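Local coordinates for predicted protein (Acinetobacter sp. RUH2624, PDB 4MEA) that hydrolyses epoxides as a Cif-type virulence factor, a secreted enzyme built on the alpha/beta hydrolase fold, at residues Lys7-Pro12 with Asp199-Phe204; Asn103-Ala108 with Tyr243-Asp248; Tyr130-Leu135 with Ala154-Ser159; Glu216-Glu221 with Met307-Ala312. One frame throughout, in Å; residues are numbered along the deposited sequence.

Contact 1: residues Lys7-Pro12 with Asp199-Phe204; sequences KSIDTP and DPNLFF
I9 of the N-terminal arm leans on N201 and L202 in the first turn of helix 200-211, one of the helices inserted between strands 151-157 and 267-272, where alpha/beta hydrolases of this family carry their cap. The turn begins with a side-chain N-cap: D199 OD1 accepts from L202 N at 3.1 Å, and the N-H comes in from well above the carboxylate plane. I9 tucks CG1 between its own backbone N and carbonyl carbon (chi1 64°), then extends, so that CD1 lands over the flat amide of N201, 3.7 Å from CG. Here the two side chains stand at about a right angle. The amide nitrogen of N201 is tied to S16 of helix 13-25, which helps fix the rotation of the group that I9 covers. L202 answers with CD1, wedged against the arm 3.7 Å from S8 CB and 3.6 Å from I9 O. The S8 hydroxyl is taken up by D190 and K194 of the second subunit, so this seam also borders the dimer interface. Polar joining falls to water. Water 1 accepts from I9 N and donates to L202 O, 2.8 Å from each. T11 O receives two water protons, from water 2 at 2.6 Å and from water 3 at 2.9 Å, and these waters also donate to D199 OD2 and OD1 respectively.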
loop_
_atom_site.group_PDB
_atom_site.type_symbol
_atom_site.label_atom_id
_atom_site.label_comp_id
_atom_site.label_asym_id
_atom_site.label_seq_id
_atom_site.Cartn_x
_atom_site.Cartn_y
_atom_site.Cartn_z
ATOM N N LYS A 7 3.925 13.543 -12.077
ATOM C CA LYS A 7 3.368 14.459 -11.088
ATOM C C LYS A 7 1.882 14.207 -10.857
ATOM O O LYS A 7 1.154 13.822 -11.768
ATOM C CB LYS A 7 3.632 15.920 -11.488
ATOM C CG LYS A 7 5.118 16.300 -11.401
ATOM C CD LYS A 7 5.385 17.725 -11.860
ATOM C CE LYS A 7 5.221 17.866 -13.356
ATOM N NZ LYS A 7 5.714 19.193 -13.818
ATOM N N SER A 8 1.439 14.403 -9.623
ATOM C CA SER A 8 0.015 14.327 -9.326
ATOM C C SER A 8 -0.593 15.670 -9.725
ATOM O O SER A 8 0.127 16.661 -9.837
ATOM C CB SER A 8 -0.221 14.031 -7.837
ATOM O OG SER A 8 0.290 15.073 -7.031
ATOM N N ILE A 9 -1.902 15.698 -9.964
ATOM C CA ILE A 9 -2.597 16.943 -10.302
ATOM C C ILE A 9 -2.744 17.840 -9.085
ATOM O O ILE A 9 -2.585 17.394 -7.945
ATOM C CB ILE A 9 -4.011 16.670 -10.877
ATOM C CG1 ILE A 9 -4.905 15.997 -9.827
ATOM C CG2 ILE A 9 -3.911 15.812 -12.132
ATOM C CD1 ILE A 9 -6.391 15.947 -10.219
ATOM N N ASP A 10 -3.043 19.112 -9.320
ATOM C CA ASP A 10 -3.378 19.998 -8.211
ATOM C C ASP A 10 -4.746 20.650 -8.420
ATOM O O ASP A 10 -5.063 21.661 -7.809
ATOM C CB ASP A 10 -2.273 21.036 -7.952
ATOM C CG ASP A 10 -2.031 21.959 -9.139
ATOM O OD1 ASP A 10 -2.967 22.175 -9.941
ATOM O OD2 ASP A 10 -0.898 22.480 -9.259
ATOM N N THR A 11 -5.562 20.050 -9.275
ATOM C CA THR A 11 -6.939 20.522 -9.458
ATOM C C THR A 11 -7.706 20.485 -8.143
ATOM O O THR A 11 -7.651 19.494 -7.421
ATOM C CB THR A 11 -7.668 19.656 -10.485
ATOM O OG1 THR A 11 -6.805 19.443 -11.612
ATOM C CG2 THR A 11 -8.969 20.323 -10.937
ATOM N N PRO A 12 -8.412 21.579 -7.814
ATOM C CA PRO A 12 -9.227 21.602 -6.595
ATOM C C PRO A 12 -10.351 20.581 -6.697
ATOM O O PRO A 12 -10.955 20.447 -7.763
ATOM C CB PRO A 12 -9.800 23.024 -6.579
ATOM C CG PRO A 12 -8.832 23.833 -7.384
ATOM C CD PRO A 12 -8.374 22.897 -8.477
ATOM N N ASP A 199 -10.873 13.247 -2.744
ATOM C CA ASP A 199 -10.360 13.777 -4.010
ATOM C C ASP A 199 -10.101 12.626 -4.974
ATOM O O ASP A 199 -8.964 12.193 -5.132
ATOM C CB ASP A 199 -9.073 14.576 -3.774
ATOM C CG ASP A 199 -8.691 15.443 -4.966
ATOM O OD1 ASP A 199 -9.188 15.193 -6.082
ATOM O OD2 ASP A 199 -7.873 16.372 -4.782
ATOM N N PRO A 200 -11.169 12.105 -5.603
ATOM C CA PRO A 200 -11.017 10.950 -6.501
ATOM C C PRO A 200 -10.164 11.283 -7.720
ATOM O O PRO A 200 -9.401 10.437 -8.173
ATOM C CB PRO A 200 -12.458 10.638 -6.931
ATOM C CG PRO A 200 -13.327 11.251 -5.858
ATOM C CD PRO A 200 -12.581 12.485 -5.411
ATOM N N ASN A 201 -10.299 12.492 -8.255
ATOM C CA ASN A 201 -9.497 12.879 -9.418
ATOM C C ASN A 201 -7.990 12.810 -9.120
ATOM O O ASN A 201 -7.203 12.344 -9.949
ATOM C CB ASN A 201 -9.902 14.272 -9.930
ATOM C CG ASN A 201 -9.552 14.480 -11.395
ATOM O OD1 ASN A 201 -9.141 13.547 -12.082
ATOM N ND2 ASN A 201 -9.708 15.708 -11.876
ATOM N N LEU A 202 -7.599 13.256 -7.932
ATOM C CA LEU A 202 -6.194 13.225 -7.530
ATOM C C LEU A 202 -5.668 11.796 -7.496
ATOM O O LEU A 202 -4.648 11.483 -8.124
ATOM C CB LEU A 202 -6.007 13.888 -6.152
ATOM C CG LEU A 202 -4.650 13.738 -5.454
ATOM C CD1 LEU A 202 -3.547 14.395 -6.281
ATOM C CD2 LEU A 202 -4.695 14.344 -4.046
ATOM N N PHE A 203 -6.355 10.925 -6.759
ATOM C CA PHE A 203 -5.893 9.542 -6.636
ATOM C C PHE A 203 -5.886 8.783 -7.961
ATOM O O PHE A 203 -4.874 8.187 -8.333
ATOM C CB PHE A 203 -6.698 8.730 -5.606
ATOM C CG PHE A 203 -6.211 7.297 -5.478
ATOM C CD1 PHE A 203 -5.150 6.988 -4.641
ATOM C CD2 PHE A 203 -6.779 6.277 -6.240
ATOM C CE1 PHE A 203 -4.675 5.692 -4.540
ATOM C CE2 PHE A 203 -6.313 4.971 -6.138
ATOM C CZ PHE A 203 -5.259 4.678 -5.285
ATOM N N PHE A 204 -7.021 8.776 -8.656
ATOM C CA PHE A 204 -7.135 8.001 -9.889
ATOM C C PHE A 204 -6.315 8.542 -11.061
ATOM O O PHE A 204 -5.800 7.761 -11.867
ATOM C CB PHE A 204 -8.602 7.832 -10.293
ATOM C CG PHE A 204 -9.339 6.788 -9.484
ATOM C CD1 PHE A 204 -9.179 5.435 -9.761
ATOM C CD2 PHE A 204 -10.186 7.161 -8.456
ATOM C CE1 PHE A 204 -9.856 4.461 -9.017
ATOM C CE2 PHE A 204 -10.872 6.197 -7.711
ATOM C CZ PHE A 204 -10.710 4.850 -7.996
HETATM O O HOH W 1 -3.046 13.138 -9.763
HETATM O O HOH W 2 -5.991 17.855 -6.321
HETATM O O HOH W 3 -9.178 17.114 -7.810
HETATM O O HOH W 4 -7.542 17.574 -13.455
#

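Contact 2: residues Asn103-Ala108 with Tyr243-Asp248; sequences NDDYSA and YRSHAD
A side-on salt bridge between D104 and R244, beside a pair of Asx turns, pins the loop ahead of helix 108-123 to the break between helices 233-244 and 246-258. R244 NH2 reaches D104 OD1 at 2.9 Å, nearly straight at 168°, while R244 NE meets D104 OD2 at 3.1 Å. Both oxygens use their syn lone pairs, and the carboxylate and guanidinium planes lie 24° apart. A bend in the arginine chain at chi3 (-72°) turns the NE/NH2 edge of the guanidinium toward D104; its NH2 also donates to K237 O. S245 points toward the loop, and its OG takes a weak bond from Y106 N at 3.1 Å. The same hydroxyl donates to water 6, which gives its own protons to D105 OD1 and D248 OD2, probably easing the proximity of these oxygens, 4.8 Å apart. D105 OD1 accepts from S107 N, which closes the second Asx turn, and also, on its syn lone pair, from S107 OG. S107 CB packs on D248 CB. S107 is the N-cap of helix 108-123, and the start of helix 246-258 lies beside it, S249 OG accepting from A108 N and Q252 NE2 bonded to S107 OG.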
loop_
_atom_site.group_PDB
_atom_site.type_symbol
_atom_site.label_atom_id
_atom_site.label_comp_id
_atom_site.label_asym_id
_atom_site.label_seq_id
_atom_site.Cartn_x
_atom_site.Cartn_y
_atom_site.Cartn_z
ATOM N N ASN A 103 -24.396 -7.462 1.817
ATOM C CA ASN A 103 -23.678 -8.107 2.926
ATOM C C ASN A 103 -22.158 -8.046 2.781
ATOM O O ASN A 103 -21.423 -8.647 3.567
ATOM C CB ASN A 103 -24.152 -9.547 3.152
ATOM C CG ASN A 103 -23.637 -10.513 2.102
ATOM O OD1 ASN A 103 -23.100 -10.107 1.073
ATOM N ND2 ASN A 103 -23.811 -11.807 2.357
ATOM N N ASP A 104 -21.699 -7.311 1.771
ATOM C CA ASP A 104 -20.274 -7.044 1.579
ATOM C C ASP A 104 -19.479 -8.290 1.187
ATOM O O ASP A 104 -18.249 -8.293 1.255
ATOM C CB ASP A 104 -19.665 -6.408 2.836
ATOM C CG ASP A 104 -18.448 -5.553 2.526
ATOM O OD1 ASP A 104 -18.455 -4.872 1.473
ATOM O OD2 ASP A 104 -17.491 -5.553 3.334
ATOM N N ASP A 105 -20.176 -9.349 0.776
ATOM C CA ASP A 105 -19.495 -10.546 0.285
ATOM C C ASP A 105 -19.150 -10.404 -1.200
ATOM O O ASP A 105 -19.919 -10.814 -2.081
ATOM C CB ASP A 105 -20.304 -11.826 0.552
ATOM C CG ASP A 105 -19.618 -13.058 0.012
ATOM O OD1 ASP A 105 -18.406 -12.976 -0.275
ATOM O OD2 ASP A 105 -20.272 -14.105 -0.135
ATOM N N TYR A 106 -17.997 -9.791 -1.460
ATOM C CA TYR A 106 -17.488 -9.626 -2.817
ATOM C C TYR A 106 -16.441 -10.688 -3.126
ATOM O O TYR A 106 -15.496 -10.443 -3.884
ATOM C CB TYR A 106 -16.891 -8.225 -3.007
ATOM C CG TYR A 106 -17.930 -7.120 -3.042
ATOM C CD1 TYR A 106 -18.596 -6.821 -4.216
ATOM C CD2 TYR A 106 -18.250 -6.386 -1.902
ATOM C CE1 TYR A 106 -19.552 -5.825 -4.269
ATOM C CE2 TYR A 106 -19.200 -5.369 -1.947
ATOM C CZ TYR A 106 -19.853 -5.102 -3.144
ATOM O OH TYR A 106 -20.815 -4.111 -3.240
ATOM N N SER A 107 -16.599 -11.867 -2.531
ATOM C CA SER A 107 -15.727 -12.989 -2.875
ATOM C C SER A 107 -16.061 -13.542 -4.259
ATOM O O SER A 107 -17.196 -13.419 -4.737
ATOM C CB SER A 107 -15.815 -14.105 -1.828
ATOM O OG SER A 107 -17.070 -14.780 -1.866
ATOM N N ALA A 108 -15.063 -14.152 -4.891
ATOM C CA ALA A 108 -15.209 -14.784 -6.204
ATOM C C ALA A 108 -16.469 -15.656 -6.324
ATOM O O ALA A 108 -17.222 -15.549 -7.293
ATOM C CB ALA A 108 -13.972 -15.611 -6.514
ATOM N N TYR A 243 -11.468 -6.149 -2.541
ATOM C CA TYR A 243 -10.152 -6.266 -1.934
ATOM C C TYR A 243 -10.217 -6.839 -0.520
ATOM O O TYR A 243 -9.397 -7.690 -0.158
ATOM C CB TYR A 243 -9.382 -4.933 -2.013
ATOM C CG TYR A 243 -9.041 -4.588 -3.447
ATOM C CD1 TYR A 243 -7.862 -5.045 -4.030
ATOM C CD2 TYR A 243 -9.928 -3.857 -4.239
ATOM C CE1 TYR A 243 -7.560 -4.762 -5.363
ATOM C CE2 TYR A 243 -9.634 -3.568 -5.577
ATOM C CZ TYR A 243 -8.448 -4.022 -6.128
ATOM O OH TYR A 243 -8.147 -3.744 -7.447
ATOM N N ARG A 244 -11.198 -6.402 0.269
ATOM C CA ARG A 244 -11.441 -7.001 1.592
ATOM C C ARG A 244 -11.743 -8.489 1.458
ATOM O O ARG A 244 -11.391 -9.298 2.327
ATOM C CB ARG A 244 -12.628 -6.326 2.298
ATOM C CG ARG A 244 -12.418 -4.876 2.632
ATOM C CD ARG A 244 -13.580 -4.312 3.469
ATOM N NE ARG A 244 -14.830 -4.130 2.727
ATOM C CZ ARG A 244 -15.117 -3.074 1.966
ATOM N NH1 ARG A 244 -14.224 -2.106 1.794
ATOM N NH2 ARG A 244 -16.297 -2.992 1.357
ATOM N N SER A 245 -12.404 -8.847 0.363
ATOM C CA SER A 245 -12.843 -10.219 0.153
ATOM C C SER A 245 -11.801 -11.111 -0.517
ATOM O O SER A 245 -12.082 -12.272 -0.798
ATOM C CB SER A 245 -14.123 -10.242 -0.686
ATOM O OG SER A 245 -15.245 -9.812 0.062
ATOM N N HIS A 246 -10.613 -10.580 -0.793
ATOM C CA HIS A 246 -9.611 -11.358 -1.533
ATOM C C HIS A 246 -9.141 -12.629 -0.796
ATOM O O HIS A 246 -8.867 -13.653 -1.429
ATOM C CB HIS A 246 -8.415 -10.488 -1.950
ATOM C CG HIS A 246 -8.531 -9.914 -3.337
ATOM N ND1 HIS A 246 -7.971 -8.705 -3.690
ATOM C CD2 HIS A 246 -9.115 -10.397 -4.460
ATOM C CE1 HIS A 246 -8.221 -8.457 -4.964
ATOM N NE2 HIS A 246 -8.911 -9.471 -5.459
ATOM N N ALA A 247 -9.043 -12.577 0.530
ATOM C CA ALA A 247 -8.592 -13.758 1.255
ATOM C C ALA A 247 -9.608 -14.878 1.039
ATOM O O ALA A 247 -9.234 -16.039 0.875
ATOM C CB ALA A 247 -8.394 -13.464 2.738
ATOM N N ASP A 248 -10.889 -14.515 1.000
ATOM C CA ASP A 248 -11.955 -15.473 0.703
ATOM C C ASP A 248 -11.862 -16.027 -0.715
ATOM O O ASP A 248 -11.978 -17.235 -0.929
ATOM C CB ASP A 248 -13.326 -14.823 0.876
ATOM C CG ASP A 248 -13.742 -14.714 2.322
ATOM O OD1 ASP A 248 -13.098 -15.357 3.175
ATOM O OD2 ASP A 248 -14.726 -13.995 2.601
HETATM O O HOH W 5 -15.795 -7.296 1.590
HETATM O O HOH W 6 -16.210 -12.105 1.368
#

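Contact 3: residues Tyr130-Leu135 with Ala154-Ser159; sequences YVSHDL and AVFMDS
Y130-H133 and A154-M157 pair in register as neighbouring parallel strands, bridged by backbone bonds: V155 N to Y130 O at 2.8 Å, S132 N to V155 O at 2.9 Å, then two weak ones from M157 N to S132 O and D134 N to M157 O. In the side-chain packing, V131 CG1 touches M157 SD at 3.9 Å, M157 CB lies in the plane of the H133 ring, 3.6 Å from CD2, and S159 OG presses to 3.1 Å from D134 CA. The polar contacts gather where the strands end. D134 is strained into a positive phi (55°, psi -130°), a conformation consistent with the nucleophile elbow of this fold. D134 OD1 and D158 OD2 both bond H305, consistent with the Asp-His-acid triad of epoxide hydrolases. The pair lies mid-sheet between strands 61-64 and 267-272 and belongs to a beta-alpha-beta unit whose helix 136-146 covers the Y130 and F156 face, while helix 307-323 covers that of V155 and M157.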
loop_
_atom_site.group_PDB
_atom_site.type_symbol
_atom_site.label_atom_id
_atom_site.label_comp_id
_atom_site.label_asym_id
_atom_site.label_seq_id
_atom_site.Cartn_x
_atom_site.Cartn_y
_atom_site.Cartn_z
ATOM N N TYR A 130 -15.879 -15.900 -22.895
ATOM C CA TYR A 130 -15.827 -15.093 -21.679
ATOM C C TYR A 130 -14.483 -14.361 -21.604
ATOM O O TYR A 130 -13.417 -14.977 -21.693
ATOM C CB TYR A 130 -16.010 -15.997 -20.456
ATOM C CG TYR A 130 -16.343 -15.292 -19.158
ATOM C CD1 TYR A 130 -17.668 -15.111 -18.766
ATOM C CD2 TYR A 130 -15.337 -14.844 -18.300
ATOM C CE1 TYR A 130 -17.988 -14.488 -17.564
ATOM C CE2 TYR A 130 -15.651 -14.209 -17.089
ATOM C CZ TYR A 130 -16.981 -14.041 -16.727
ATOM O OH TYR A 130 -17.320 -13.422 -15.530
ATOM N N VAL A 131 -14.545 -13.040 -21.463
ATOM C CA VAL A 131 -13.359 -12.191 -21.515
ATOM C C VAL A 131 -13.375 -11.298 -20.277
ATOM O O VAL A 131 -14.356 -10.590 -20.027
ATOM C CB VAL A 131 -13.327 -11.338 -22.819
ATOM C CG1 VAL A 131 -12.125 -10.393 -22.838
ATOM C CG2 VAL A 131 -13.314 -12.243 -24.054
ATOM N N SER A 132 -12.298 -11.348 -19.497
ATOM C CA SER A 132 -12.257 -10.675 -18.199
ATOM C C SER A 132 -10.985 -9.831 -18.040
ATOM O O SER A 132 -9.950 -10.170 -18.608
ATOM C CB SER A 132 -12.345 -11.736 -17.096
ATOM O OG SER A 132 -12.104 -11.189 -15.821
ATOM N N HIS A 133 -11.068 -8.738 -17.274
ATOM C CA HIS A 133 -9.917 -7.855 -17.040
ATOM C C HIS A 133 -9.864 -7.368 -15.592
ATOM O O HIS A 133 -10.900 -7.070 -15.003
ATOM C CB HIS A 133 -9.966 -6.646 -17.991
ATOM C CG HIS A 133 -8.808 -5.699 -17.842
ATOM N ND1 HIS A 133 -8.953 -4.420 -17.348
ATOM C CD2 HIS A 133 -7.496 -5.832 -18.155
ATOM C CE1 HIS A 133 -7.781 -3.811 -17.350
ATOM N NE2 HIS A 133 -6.879 -4.646 -17.833
ATOM N N ASP A 134 -8.657 -7.277 -15.027
ATOM C CA ASP A 134 -8.482 -6.709 -13.686
ATOM C C ASP A 134 -9.384 -7.445 -12.683
ATOM O O ASP A 134 -9.380 -8.677 -12.649
ATOM C CB ASP A 134 -8.768 -5.203 -13.709
ATOM C CG ASP A 134 -8.235 -4.478 -12.482
ATOM O OD1 ASP A 134 -7.132 -3.895 -12.568
ATOM O OD2 ASP A 134 -8.919 -4.469 -11.433
ATOM N N LEU A 135 -10.149 -6.707 -11.879
ATOM C CA LEU A 135 -11.016 -7.325 -10.868
ATOM C C LEU A 135 -12.010 -8.328 -11.468
ATOM O O LEU A 135 -12.543 -9.177 -10.760
ATOM C CB LEU A 135 -11.774 -6.271 -10.060
ATOM C CG LEU A 135 -11.096 -5.612 -8.857
ATOM C CD1 LEU A 135 -12.107 -4.692 -8.149
ATOM C CD2 LEU A 135 -10.526 -6.642 -7.890
ATOM N N ALA A 154 -12.087 -19.015 -22.576
ATOM C CA ALA A 154 -11.993 -17.946 -21.580
ATOM C C ALA A 154 -10.679 -17.184 -21.688
ATOM O O ALA A 154 -9.622 -17.784 -21.885
ATOM C CB ALA A 154 -12.150 -18.511 -20.176
ATOM N N VAL A 155 -10.758 -15.863 -21.541
ATOM C CA VAL A 155 -9.582 -15.003 -21.564
ATOM C C VAL A 155 -9.550 -14.189 -20.276
ATOM O O VAL A 155 -10.553 -13.575 -19.911
ATOM C CB VAL A 155 -9.638 -14.009 -22.746
ATOM C CG1 VAL A 155 -8.367 -13.155 -22.780
ATOM C CG2 VAL A 155 -9.856 -14.743 -24.059
ATOM N N PHE A 156 -8.404 -14.197 -19.596
ATOM C CA PHE A 156 -8.171 -13.334 -18.439
ATOM C C PHE A 156 -7.096 -12.321 -18.819
ATOM O O PHE A 156 -6.109 -12.669 -19.479
ATOM C CB PHE A 156 -7.723 -14.163 -17.228
ATOM C CG PHE A 156 -8.745 -15.182 -16.779
ATOM C CD1 PHE A 156 -9.701 -14.854 -15.828
ATOM C CD2 PHE A 156 -8.748 -16.463 -17.315
ATOM C CE1 PHE A 156 -10.639 -15.791 -15.409
ATOM C CE2 PHE A 156 -9.689 -17.400 -16.910
ATOM C CZ PHE A 156 -10.633 -17.059 -15.952
ATOM N N MET A 157 -7.284 -11.065 -18.421
ATOM C CA MET A 157 -6.420 -9.992 -18.913
ATOM C C MET A 157 -5.631 -9.258 -17.822
ATOM O O MET A 157 -6.196 -8.744 -16.855
ATOM C CB MET A 157 -7.201 -9.018 -19.799
ATOM C CG MET A 157 -7.688 -9.647 -21.107
ATOM S SD MET A 157 -8.772 -8.620 -22.118
ATOM C CE MET A 157 -7.679 -7.254 -22.546
ATOM N N ASP A 158 -4.314 -9.244 -18.011
ATOM C CA ASP A 158 -3.329 -8.540 -17.169
ATOM C C ASP A 158 -3.257 -8.935 -15.691
ATOM O O ASP A 158 -2.221 -9.417 -15.245
ATOM C CB ASP A 158 -3.405 -7.005 -17.325
ATOM C CG ASP A 158 -2.032 -6.341 -17.188
ATOM O OD1 ASP A 158 -1.058 -6.883 -17.750
ATOM O OD2 ASP A 158 -1.909 -5.308 -16.499
ATOM N N SER A 159 -4.338 -8.728 -14.933
ATOM C CA SER A 159 -4.301 -8.946 -13.481
ATOM C C SER A 159 -4.249 -10.419 -13.081
ATOM O O SER A 159 -4.757 -11.288 -13.795
ATOM C CB SER A 159 -5.500 -8.287 -12.787
ATOM O OG SER A 159 -5.468 -6.885 -12.944
#

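Contact 4: residues Glu216-Glu221 with Met307-Ala312; sequences EIFTPE and MVEENA
I217 and F218 bring their far ends up against the first turn of helix 307-323. I217 meets it with its terminal methyl, CD1 lying 3.8 Å from E309 O and 3.9 Å from E310 CA, so it rests on the helix backbone. F218 reaches beside it: CZ comes to 4.1 Å from E309 CB, and E310 CG approaches the ring at its edge, 4.3 Å from CE2. One ring face of F218 is covered by I217 CG2 of its own segment. In the alpha/beta hydrolase fold this joins the last helix of the core to the cap region, at the inverse gamma turn centred on F218 that leads to helix 220-227, where T219 OG1 caps L222 N. Farther out, the E310 carboxylate is buried and satisfied by backbone N-H groups: OE1 by G213, K214 and G304, OE2 by W306. E310 thereby ties G304 and W306, just ahead of the helix, to the G213-K214 backbone, while the W306 ring meets that of F218.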
loop_
_atom_site.group_PDB
_atom_site.type_symbol
_atom_site.label_atom_id
_atom_site.label_comp_id
_atom_site.label_asym_id
_atom_site.label_seq_id
_atom_site.Cartn_x
_atom_site.Cartn_y
_atom_site.Cartn_z
ATOM N N GLU A 216 0.051 9.445 -22.509
ATOM C CA GLU A 216 -0.441 10.633 -23.213
ATOM C C GLU A 216 -1.932 10.555 -23.551
ATOM O O GLU A 216 -2.603 11.573 -23.762
ATOM C CB GLU A 216 0.391 10.885 -24.489
ATOM C CG GLU A 216 0.256 9.817 -25.583
ATOM C CD GLU A 216 1.117 8.566 -25.344
ATOM O OE1 GLU A 216 2.040 8.600 -24.499
ATOM O OE2 GLU A 216 0.865 7.541 -26.018
ATOM N N ILE A 217 -2.444 9.336 -23.603
ATOM C CA ILE A 217 -3.833 9.095 -23.952
ATOM C C ILE A 217 -4.766 9.623 -22.865
ATOM O O ILE A 217 -5.924 9.969 -23.123
ATOM C CB ILE A 217 -4.055 7.576 -24.160
ATOM C CG1 ILE A 217 -3.534 7.149 -25.536
ATOM C CG2 ILE A 217 -5.515 7.187 -23.995
ATOM C CD1 ILE A 217 -3.264 5.641 -25.640
ATOM N N PHE A 218 -4.267 9.682 -21.638
ATOM C CA PHE A 218 -5.141 9.980 -20.510
ATOM C C PHE A 218 -5.229 11.470 -20.241
ATOM O O PHE A 218 -4.647 11.987 -19.290
ATOM C CB PHE A 218 -4.754 9.147 -19.282
ATOM C CG PHE A 218 -4.911 7.669 -19.517
ATOM C CD1 PHE A 218 -6.135 7.048 -19.306
ATOM C CD2 PHE A 218 -3.860 6.920 -20.020
ATOM C CE1 PHE A 218 -6.299 5.695 -19.563
ATOM C CE2 PHE A 218 -4.017 5.567 -20.284
ATOM C CZ PHE A 218 -5.236 4.955 -20.052
ATOM N N THR A 219 -5.962 12.144 -21.123
ATOM C CA THR A 219 -6.237 13.568 -21.005
ATOM C C THR A 219 -7.105 13.828 -19.788
ATOM O O THR A 219 -7.699 12.903 -19.230
ATOM C CB THR A 219 -6.983 14.086 -22.247
ATOM O OG1 THR A 219 -8.279 13.471 -22.311
ATOM C CG2 THR A 219 -6.208 13.747 -23.498
ATOM N N PRO A 220 -7.186 15.097 -19.366
ATOM C CA PRO A 220 -8.016 15.403 -18.199
ATOM C C PRO A 220 -9.487 15.013 -18.415
ATOM O O PRO A 220 -10.144 14.580 -17.459
ATOM C CB PRO A 220 -7.862 16.922 -18.052
ATOM C CG PRO A 220 -6.501 17.206 -18.630
ATOM C CD PRO A 220 -6.350 16.240 -19.779
ATOM N N GLU A 221 -9.988 15.145 -19.644
ATOM C CA GLU A 221 -11.394 14.823 -19.926
ATOM C C GLU A 221 -11.647 13.325 -19.948
ATOM O O GLU A 221 -12.677 12.861 -19.454
ATOM C CB GLU A 221 -11.871 15.451 -21.242
ATOM C CG GLU A 221 -13.103 14.766 -21.855
ATOM C CD GLU A 221 -14.363 14.908 -21.005
ATOM O OE1 GLU A 221 -14.392 15.784 -20.113
ATOM O OE2 GLU A 221 -15.329 14.141 -21.230
ATOM N N MET A 307 -5.614 -2.015 -21.267
ATOM C CA MET A 307 -5.150 -2.590 -22.523
ATOM C C MET A 307 -5.950 -2.182 -23.752
ATOM O O MET A 307 -5.382 -2.020 -24.826
ATOM C CB MET A 307 -5.075 -4.111 -22.412
ATOM C CG MET A 307 -4.119 -4.598 -21.318
ATOM S SD MET A 307 -4.130 -6.397 -21.194
ATOM C CE MET A 307 -3.473 -6.867 -22.791
ATOM N N VAL A 308 -7.261 -2.021 -23.597
ATOM C CA VAL A 308 -8.101 -1.579 -24.705
ATOM C C VAL A 308 -7.939 -0.071 -24.998
ATOM O O VAL A 308 -7.887 0.337 -26.164
ATOM C CB VAL A 308 -9.584 -1.955 -24.475
ATOM C CG1 VAL A 308 -10.456 -1.433 -25.613
ATOM C CG2 VAL A 308 -9.712 -3.475 -24.343
ATOM N N GLU A 309 -7.835 0.751 -23.957
ATOM C CA GLU A 309 -7.520 2.171 -24.161
ATOM C C GLU A 309 -6.198 2.340 -24.927
ATOM O O GLU A 309 -6.119 3.112 -25.876
ATOM C CB GLU A 309 -7.433 2.933 -22.827
ATOM C CG GLU A 309 -8.747 3.089 -22.056
ATOM C CD GLU A 309 -9.631 4.216 -22.589
ATOM O OE1 GLU A 309 -10.610 4.576 -21.893
ATOM O OE2 GLU A 309 -9.350 4.739 -23.694
ATOM N N GLU A 310 -5.168 1.602 -24.520
ATOM C CA GLU A 310 -3.811 1.801 -25.046
ATOM C C GLU A 310 -3.479 1.016 -26.322
ATOM O O GLU A 310 -2.562 1.374 -27.063
ATOM C CB GLU A 310 -2.786 1.453 -23.971
ATOM C CG GLU A 310 -3.044 2.087 -22.620
ATOM C CD GLU A 310 -1.990 1.692 -21.615
ATOM O OE1 GLU A 310 -0.795 1.780 -21.964
ATOM O OE2 GLU A 310 -2.351 1.267 -20.490
ATOM N N ASN A 311 -4.210 -0.056 -26.581
ATOM C CA ASN A 311 -3.831 -0.954 -27.668
ATOM C C ASN A 311 -5.020 -1.817 -28.073
ATOM O O ASN A 311 -4.968 -3.043 -28.000
ATOM C CB ASN A 311 -2.627 -1.811 -27.245
ATOM C CG ASN A 311 -1.952 -2.513 -28.420
ATOM O OD1 ASN A 311 -2.387 -2.391 -29.564
ATOM N ND2 ASN A 311 -0.870 -3.248 -28.137
ATOM N N ALA A 312 -6.099 -1.152 -28.476
ATOM C CA ALA A 312 -7.301 -1.822 -28.933
ATOM C C ALA A 312 -6.976 -2.808 -30.051
ATOM O O ALA A 312 -7.525 -3.906 -30.099
ATOM C CB ALA A 312 -8.331 -0.792 -29.402
#

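How the contacts relate
Starting from the N terminus, the arm 7-12 opens the longest loop, which contact 1 closes at the cap helix 200-211. Contact 2 opens inside that span, at 103-108, but closes after it, at 243-248, so these two cross. Contact 3 opens and closes inside both, joining two central strands. Contact 4 opens at 216-221, after contact 1 has closed, and crosses contact 2; it closes last, on helix 307-323. Contact 3 touches both contact 2, where L135 packs on Y243, and contact 4, where M157 packs on M307; contact 1 stays clear of the others, with about 6 Å or more between nearest atoms. The core sheet is thus tied to cap helices and to the final helix.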